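PDB 6HC6: aminopeptidase YwaD from Bacillus subtilis, which removes N-terminal amino acids, notably arginine, lysine and leucine, from peptides as a secreted, monomeric metalloaminopeptidase that binds two zinc ions. Local coordinates for residues V318-D323 with E349-A354. Numbering follows the deposited sequence.
With ZN (zinc ion), chain D.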
loop_
_atom_site.group_PDB
_atom_site.type_symbol
_atom_site.label_atom_id
_atom_site.label_comp_id
_atom_site.label_asym_id
_atom_site.label_seq_id
_atom_site.Cartn_x
_atom_site.Cartn_y
_atom_site.Cartn_z
ATOM N N VAL A 318 -2.239 -11.049 17.876
ATOM C CA VAL A 318 -2.393 -9.634 17.574
ATOM C C VAL A 318 -1.435 -9.280 16.441
ATOM O O VAL A 318 -0.346 -9.852 16.333
ATOM C CB VAL A 318 -2.152 -8.796 18.857
ATOM C CG1 VAL A 318 -0.785 -9.094 19.455
ATOM C CG2 VAL A 318 -2.242 -7.371 18.579
ATOM N N ASN A 319 -1.874 -8.360 15.571
ATOM C CA ASN A 319 -1.071 -7.796 14.488
ATOM C C ASN A 319 -1.021 -6.282 14.659
ATOM O O ASN A 319 -2.064 -5.623 14.639
ATOM C CB ASN A 319 -1.664 -8.152 13.113
ATOM C CG ASN A 319 -1.136 -7.262 12.000
ATOM O OD1 ASN A 319 -1.906 -6.667 11.246
ATOM N ND2 ASN A 319 0.186 -7.161 11.902
ATOM N N PHE A 320 0.183 -5.735 14.835
ATOM C CA PHE A 320 0.415 -4.289 14.808
ATOM C C PHE A 320 0.976 -3.946 13.436
ATOM O O PHE A 320 2.126 -4.288 13.138
ATOM C CB PHE A 320 1.425 -3.864 15.876
ATOM C CG PHE A 320 0.998 -4.119 17.276
ATOM C CD1 PHE A 320 1.094 -5.388 17.822
ATOM C CD2 PHE A 320 0.527 -3.071 18.069
ATOM C CE1 PHE A 320 0.712 -5.629 19.139
ATOM C CE2 PHE A 320 0.150 -3.306 19.387
ATOM C CZ PHE A 320 0.235 -4.579 19.912
ATOM N N ASN A 321 0.184 -3.278 12.598
ATOM C CA ASN A 321 0.632 -2.919 11.258
ATOM C C ASN A 321 0.982 -1.435 11.229
ATOM O O ASN A 321 0.215 -0.605 11.721
ATOM C CB ASN A 321 -0.439 -3.240 10.208
ATOM C CG ASN A 321 0.053 -2.992 8.783
ATOM O OD1 ASN A 321 0.898 -3.724 8.272
ATOM N ND2 ASN A 321 -0.467 -1.962 8.148
ATOM N N LEU A 322 2.147 -1.109 10.662
ATOM C CA LEU A 322 2.655 0.260 10.591
ATOM C C LEU A 322 2.654 0.725 9.140
ATOM O O LEU A 322 3.374 0.163 8.313
ATOM C CB LEU A 322 4.073 0.323 11.157
ATOM C CG LEU A 322 4.183 -0.397 12.506
ATOM C CD1 LEU A 322 5.624 -0.530 12.950
ATOM C CD2 LEU A 322 3.384 0.377 13.520
ATOM N N ASP A 323 1.870 1.756 8.825
ATOM C CA ASP A 323 1.783 2.221 7.437
ATOM C C ASP A 323 1.535 3.723 7.466
ATOM O O ASP A 323 0.419 4.153 7.765
ATOM C CB ASP A 323 0.673 1.474 6.679
ATOM C CG ASP A 323 0.679 1.728 5.169
ATOM O OD1 ASP A 323 1.421 2.587 4.689
ATOM O OD2 ASP A 323 -0.078 1.046 4.431
ATOM N N GLU A 349 -6.378 -1.916 22.869
ATOM C CA GLU A 349 -6.179 -2.000 24.315
ATOM C C GLU A 349 -4.723 -1.753 24.678
ATOM O O GLU A 349 -4.420 -0.935 25.560
ATOM C CB GLU A 349 -6.638 -3.362 24.835
ATOM C CG GLU A 349 -8.132 -3.594 24.739
ATOM C CD GLU A 349 -8.547 -4.954 25.283
ATOM O OE1 GLU A 349 -7.860 -5.465 26.192
ATOM O OE2 GLU A 349 -9.556 -5.514 24.804
ATOM N N SER A 350 -3.803 -2.434 23.990
ATOM C CA SER A 350 -2.388 -2.272 24.305
ATOM C C SER A 350 -1.902 -0.870 23.963
ATOM O O SER A 350 -1.054 -0.314 24.670
ATOM C CB SER A 350 -1.565 -3.318 23.564
ATOM O OG SER A 350 -1.735 -4.585 24.177
ATOM N N SER A 351 -2.422 -0.291 22.874
ATOM C CA SER A 351 -2.025 1.057 22.487
ATOM C C SER A 351 -2.567 2.093 23.460
ATOM O O SER A 351 -1.845 3.021 23.845
ATOM C CB SER A 351 -2.502 1.357 21.068
ATOM O OG SER A 351 -1.975 0.414 20.156
ATOM N N ARG A 352 -3.838 1.955 23.857
ATOM C CA ARG A 352 -4.388 2.840 24.879
ATOM C C ARG A 352 -3.530 2.808 26.132
ATOM O O ARG A 352 -3.170 3.853 26.684
ATOM C CB ARG A 352 -5.837 2.452 25.205
ATOM C CG ARG A 352 -6.256 2.772 26.637
ATOM C CD ARG A 352 -7.624 2.133 27.090
ATOM N NE ARG A 352 -7.683 0.693 27.324
ATOM C CZ ARG A 352 -8.647 -0.130 26.869
ATOM N NH1 ARG A 352 -9.605 0.362 26.078
ATOM N NH2 ARG A 352 -8.615 -1.417 27.199
ATOM N N THR A 353 -3.209 1.604 26.606
ATOM C CA THR A 353 -2.387 1.462 27.798
ATOM C C THR A 353 -1.017 2.101 27.606
ATOM O O THR A 353 -0.524 2.812 28.491
ATOM C CB THR A 353 -2.250 -0.017 28.138
ATOM O OG1 THR A 353 -3.531 -0.534 28.519
ATOM C CG2 THR A 353 -1.254 -0.211 29.259
ATOM N N ALA A 354 -0.384 1.849 26.455
ATOM C CA ALA A 354 0.941 2.406 26.196
ATOM C C ALA A 354 0.898 3.928 26.165
ATOM O O ALA A 354 1.785 4.595 26.715
ATOM C CB ALA A 354 1.491 1.865 24.877
HETATM ZN ZN ZN D . 0.756 2.188 2.732
HETATM O O HOH W 1 -0.913 3.276 2.881
HETATM O O HOH W 2 -0.182 1.800 0.931
#
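Phe320, on strand 316-322, meets Ser350 and Ser351, on helix 346-358, with the far edge of its ring. Both serines approach near the ring plane: CB of Ser350 lies 4.3 Å from CZ of Phe320, and OG of Ser351 lies 4.4 Å from CE2 of Phe320. No hydrogen bond joins the two segments, and the contact is small, burying 77 Å² in all. The CA atoms of Phe320 and Ser351 stay 9.7 Å apart, a separation bridged mainly by the length of the phenyl side chain. The hydroxyl of Ser351 is hydrogen-bonded to the carbonyl O of Val347, one turn back in its own helix, so this polar atom is satisfied although buried beside an aromatic edge. Phe386 of strand 382-389 touches both Phe320 and Ser351, while Ala425 and Val426 of helix 412-430 also pack on Phe320. Just past the strand's C-terminal end, remote from helix 346-358, Asp323 chelates a zinc ion with both carboxylate oxygens, OD1 at 2.1 Å and OD2 at 2.2 Å from the metal. With CG anti to the backbone N (chi1 -170°), the carboxylate extends beside the carbonyl carbon and presents both oxygens to the ion. Two waters, His250 and Asp262 complete this zinc's coordination, and Ser371 hydrogen-bonds to OD2, a second-shell bond that probably helps to orient the carboxylate. The Phe320-serine contact thus joins strand and helix away from the two-zinc active site, within the alpha/beta catalytic domain characteristic of M28 aminopeptidases.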